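Glycoside hydrolase family 31 (Trueperella pyogenes, PDB 5I0F) degrades cycloalternan, probably by hydrolysing its glucosidic bonds through a covalent glycosyl-enzyme intermediate of the retaining family 31 type. Local coordinates at residues 228-238 / 248-256. Numbering follows the deposited sequence. Where two conformers were deposited one is given.
With CA (calcium ion), chain K.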
loop_
_atom_site.group_PDB
_atom_site.type_symbol
_atom_site.label_atom_id
_atom_site.label_comp_id
_atom_site.label_asym_id
_atom_site.label_seq_id
_atom_site.Cartn_x
_atom_site.Cartn_y
_atom_site.Cartn_z
ATOM N N PHE A 228 20.004 -7.077 3.326
ATOM C CA PHE A 228 20.400 -5.685 3.378
ATOM C C PHE A 228 19.187 -4.788 3.528
ATOM O O PHE A 228 18.094 -5.136 3.089
ATOM C CB PHE A 228 21.181 -5.302 2.132
ATOM C CG PHE A 228 20.412 -5.448 0.861
ATOM C CD1 PHE A 228 20.369 -6.683 0.190
ATOM C CD2 PHE A 228 19.762 -4.350 0.295
ATOM C CE1 PHE A 228 19.651 -6.826 -0.980
ATOM C CE2 PHE A 228 19.042 -4.494 -0.883
ATOM C CZ PHE A 228 18.985 -5.734 -1.521
ATOM N N HIS A 229 19.419 -3.630 4.135
ATOM C CA HIS A 229 18.385 -2.646 4.375
ATOM C C HIS A 229 19.012 -1.294 4.194
ATOM O O HIS A 229 19.901 -0.925 4.950
ATOM C CB HIS A 229 17.794 -2.818 5.775
ATOM C CG HIS A 229 16.985 -1.647 6.260
ATOM N ND1 HIS A 229 17.079 -1.174 7.546
ATOM C CD2 HIS A 229 16.082 -0.855 5.631
ATOM C CE1 HIS A 229 16.260 -0.152 7.699
ATOM N NE2 HIS A 229 15.634 0.058 6.553
ATOM N N VAL A 230 18.564 -0.555 3.188
ATOM C CA VAL A 230 19.042 0.798 3.005
ATOM C C VAL A 230 18.251 1.623 4.037
ATOM O O VAL A 230 17.041 1.719 3.935
ATOM C CB VAL A 230 18.807 1.321 1.572
ATOM C CG1 VAL A 230 19.444 2.700 1.383
ATOM C CG2 VAL A 230 19.347 0.340 0.532
ATOM N N GLU A 231 18.937 2.180 5.035
ATOM C CA GLU A 231 18.264 2.846 6.154
ATOM C C GLU A 231 17.880 4.276 5.793
ATOM O O GLU A 231 18.564 5.239 6.122
ATOM C CB GLU A 231 19.078 2.794 7.466
ATOM C CG GLU A 231 18.170 2.986 8.697
ATOM C CD GLU A 231 18.885 2.794 10.020
ATOM O OE1 GLU A 231 18.833 3.702 10.862
ATOM O OE2 GLU A 231 19.513 1.757 10.242
ATOM N N THR A 232 16.754 4.382 5.093
ATOM C CA THR A 232 16.260 5.644 4.582
ATOM C C THR A 232 14.757 5.513 4.370
ATOM O O THR A 232 14.267 4.390 4.170
ATOM C CB THR A 232 16.922 6.013 3.244
ATOM O OG1 THR A 232 16.495 7.326 2.852
ATOM C CG2 THR A 232 16.558 5.026 2.111
ATOM N N THR A 233 14.054 6.643 4.415
ATOM C CA THR A 233 12.651 6.721 3.947
ATOM C C THR A 233 12.497 7.462 2.620
ATOM O O THR A 233 11.376 7.681 2.149
ATOM C CB THR A 233 11.706 7.317 5.017
ATOM O OG1 THR A 233 12.102 8.661 5.305
ATOM C CG2 THR A 233 11.738 6.468 6.306
ATOM N N ARG A 234 13.616 7.809 1.989
ATOM C CA ARG A 234 13.595 8.343 0.641
ATOM C C ARG A 234 13.445 7.193 -0.345
ATOM O O ARG A 234 13.593 6.027 0.005
ATOM C CB ARG A 234 14.863 9.155 0.337
ATOM C CG ARG A 234 15.109 10.284 1.321
ATOM C CD ARG A 234 16.119 11.307 0.806
ATOM N NE ARG A 234 16.348 12.403 1.745
ATOM C CZ ARG A 234 17.192 12.384 2.791
ATOM N NH1 ARG A 234 17.913 11.301 3.105
ATOM N NH2 ARG A 234 17.318 13.480 3.552
ATOM N N ARG A 235 13.145 7.547 -1.586
ATOM C CA ARG A 235 12.927 6.569 -2.629
ATOM C C ARG A 235 14.223 5.843 -2.959
ATOM O O ARG A 235 15.299 6.446 -2.923
ATOM C CB ARG A 235 12.383 7.263 -3.857
ATOM C CG ARG A 235 11.945 6.336 -4.966
ATOM C CD ARG A 235 11.129 7.127 -5.957
ATOM N NE ARG A 235 10.561 6.319 -7.033
ATOM C CZ ARG A 235 9.844 6.837 -8.026
ATOM N NH1 ARG A 235 9.343 6.054 -8.972
ATOM N NH2 ARG A 235 9.656 8.163 -8.105
ATOM N N THR A 236 14.099 4.552 -3.259
ATOM C CA THR A 236 15.206 3.720 -3.691
ATOM C C THR A 236 14.770 2.888 -4.880
ATOM O O THR A 236 13.587 2.589 -5.034
ATOM C CB THR A 236 15.712 2.784 -2.572
ATOM O OG1 THR A 236 14.612 2.067 -1.997
ATOM C CG2 THR A 236 16.392 3.580 -1.477
ATOM N N TRP A 237 15.744 2.525 -5.709
ATOM C CA TRP A 237 15.532 1.713 -6.906
ATOM C C TRP A 237 16.509 0.528 -6.875
ATOM O O TRP A 237 17.637 0.637 -6.326
ATOM C CB TRP A 237 15.800 2.534 -8.157
ATOM C CG TRP A 237 14.901 3.701 -8.434
ATOM C CD1 TRP A 237 13.869 3.737 -9.330
ATOM C CD2 TRP A 237 15.005 5.015 -7.895
ATOM N NE1 TRP A 237 13.310 4.986 -9.365
ATOM C CE2 TRP A 237 13.990 5.794 -8.492
ATOM C CE3 TRP A 237 15.870 5.620 -6.965
ATOM C CZ2 TRP A 237 13.800 7.151 -8.189
ATOM C CZ3 TRP A 237 15.684 6.975 -6.660
ATOM C CH2 TRP A 237 14.659 7.725 -7.275
ATOM N N TYR A 238 16.079 -0.585 -7.469
ATOM C CA TYR A 238 16.806 -1.869 -7.430
ATOM C C TYR A 238 16.791 -2.504 -8.810
ATOM O O TYR A 238 15.714 -2.691 -9.415
ATOM C CB TYR A 238 16.192 -2.839 -6.378
ATOM C CG TYR A 238 16.124 -2.188 -5.024
ATOM C CD1 TYR A 238 17.230 -2.195 -4.178
ATOM C CD2 TYR A 238 14.985 -1.493 -4.612
ATOM C CE1 TYR A 238 17.192 -1.539 -2.960
ATOM C CE2 TYR A 238 14.939 -0.832 -3.395
ATOM C CZ TYR A 238 16.047 -0.859 -2.579
ATOM O OH TYR A 238 16.022 -0.224 -1.379
ATOM N N ILE A 248 23.410 -6.681 -7.780
ATOM C CA ILE A 248 22.251 -5.889 -7.347
ATOM C C ILE A 248 22.699 -4.426 -7.351
ATOM O O ILE A 248 23.505 -4.017 -6.519
ATOM C CB ILE A 248 21.759 -6.306 -5.946
ATOM C CG1 ILE A 248 21.457 -7.815 -5.919
ATOM C CG2 ILE A 248 20.537 -5.497 -5.550
ATOM C CD1 ILE A 248 20.947 -8.336 -4.595
ATOM N N LEU A 249 22.190 -3.651 -8.301
ATOM C CA LEU A 249 22.483 -2.226 -8.383
ATOM C C LEU A 249 21.407 -1.482 -7.612
ATOM O O LEU A 249 20.213 -1.689 -7.858
ATOM C CB LEU A 249 22.481 -1.753 -9.833
ATOM C CG LEU A 249 23.231 -2.617 -10.846
ATOM C CD1 LEU A 249 23.136 -2.003 -12.237
ATOM C CD2 LEU A 249 24.677 -2.813 -10.433
ATOM N N ILE A 250 21.839 -0.639 -6.676
ATOM C CA ILE A 250 20.953 0.090 -5.780
ATOM C C ILE A 250 21.172 1.559 -6.064
ATOM O O ILE A 250 22.316 2.006 -6.098
ATOM C CB ILE A 250 21.291 -0.222 -4.305
ATOM C CG1 ILE A 250 21.090 -1.721 -4.048
ATOM C CG2 ILE A 250 20.399 0.569 -3.335
ATOM C CD1 ILE A 250 21.418 -2.161 -2.645
ATOM N N GLU A 251 20.089 2.305 -6.252
ATOM C CA GLU A 251 20.146 3.754 -6.391
ATOM C C GLU A 251 19.257 4.377 -5.307
ATOM O O GLU A 251 18.161 3.900 -5.042
ATOM C CB GLU A 251 19.718 4.162 -7.795
ATOM C CG GLU A 251 19.983 5.613 -8.142
ATOM C CD GLU A 251 20.030 5.890 -9.650
ATOM O OE1 GLU A 251 19.848 7.073 -10.031
ATOM O OE2 GLU A 251 20.245 4.953 -10.453
ATOM N N VAL A 252 19.754 5.441 -4.685
ATOM C CA VAL A 252 19.157 6.016 -3.500
ATOM C C VAL A 252 19.008 7.521 -3.711
ATOM O O VAL A 252 19.984 8.213 -4.072
ATOM C CB VAL A 252 20.066 5.759 -2.281
ATOM C CG1 VAL A 252 19.447 6.303 -1.012
ATOM C CG2 VAL A 252 20.393 4.274 -2.148
ATOM N N ASP A 253 17.804 8.034 -3.497
ATOM C CA ASP A 253 17.581 9.493 -3.458
ATOM C C ASP A 253 18.225 10.058 -2.187
ATOM O O ASP A 253 18.138 9.445 -1.112
ATOM C CB ASP A 253 16.085 9.807 -3.524
ATOM C CG ASP A 253 15.779 11.279 -3.367
ATOM O OD1 ASP A 253 16.439 12.116 -4.017
ATOM O OD2 ASP A 253 14.873 11.632 -2.566
ATOM N N LEU A 254 18.886 11.209 -2.318
ATOM C CA LEU A 254 19.527 11.889 -1.197
ATOM C C LEU A 254 18.779 13.177 -0.808
ATOM O O LEU A 254 17.780 13.501 -1.427
ATOM C CB LEU A 254 20.984 12.184 -1.538
ATOM C CG LEU A 254 21.845 10.940 -1.791
ATOM C CD1 LEU A 254 23.235 11.351 -2.246
ATOM C CD2 LEU A 254 21.907 10.057 -0.553
ATOM N N GLY A 255 19.256 13.879 0.223
ATOM C CA GLY A 255 18.609 15.115 0.763
ATOM C C GLY A 255 18.445 16.325 -0.166
ATOM O O GLY A 255 18.637 16.226 -1.385
ATOM N N PHE A 256 18.052 17.464 0.408
ATOM C CA PHE A 256 17.717 18.683 -0.365
ATOM C C PHE A 256 18.682 19.822 -0.037
ATOM O O PHE A 256 19.898 19.640 -0.062
ATOM C CB PHE A 256 16.280 19.117 -0.054
ATOM C CG PHE A 256 15.504 19.634 -1.254
ATOM C CD1 PHE A 256 16.084 20.518 -2.180
ATOM C CD2 PHE A 256 14.165 19.256 -1.443
ATOM C CE1 PHE A 256 15.349 20.991 -3.267
ATOM C CE2 PHE A 256 13.435 19.730 -2.529
ATOM C CZ PHE A 256 14.023 20.597 -3.438
HETATM CA CA CA K . 15.799 14.077 -2.414
HETATM O O HOH W 1 18.345 8.830 1.685
HETATM O O HOH W 2 12.447 10.316 -1.853
HETATM O O HOH W 3 17.731 14.701 -3.940
HETATM O O HOH W 4 15.693 16.480 -1.857
HETATM O O HOH W 5 14.000 14.269 -3.887
#
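A chi1 of 175° sets the CG of Asp253 opposite the backbone N and turns its carboxylate to the calcium ion, while Arg234, extended from CG to NE, runs across the Asp253 side chain at about a right angle. Both oxygens of Asp253 chelate the metal, OD1 and OD2 each at 2.6 Å, and the carbonyl O of Leu254 joins them at 2.3 Å from the calcium. Asp486 and three waters complete the site. An aspartate suits this place because its short arm gives a hard, bidentate anion just where the strand ends. The Arg234 guanidinium rests one face on the backbone of the Leu254-Gly255 peptide, with Gly255 N 3.5 Å above the plane, over its centre. Rather than pairing with Asp253, Arg234 gives its NE to Asp486, and NH1 reaches a water held also by Thr232 OG1 and Asp253 O.

Behind the site, strands 236-238 and 248-253 form an antiparallel hairpin. Asp253 N donates to Arg235 O at 3.0 Å, and Trp237 pairs with Glu251 through two backbone bonds. Beta-branched Val252 and Ile250 suit the buried face, where they meet strand 228-230 of a second sheet: Val230 slides past both, CG1 alongside Val252 CG2 (4.0 Å) and CG2 alongside Ile250 CG2, and Phe228 CE2 touches Ile250 CD1 at 3.8 Å. This is sheet-on-sheet packing, as in a beta-sandwich. Calcium thus ties the hairpin's end to helix 485-506 through Asp486, and Arg234 probably offsets part of the negative charge gathered round the metal.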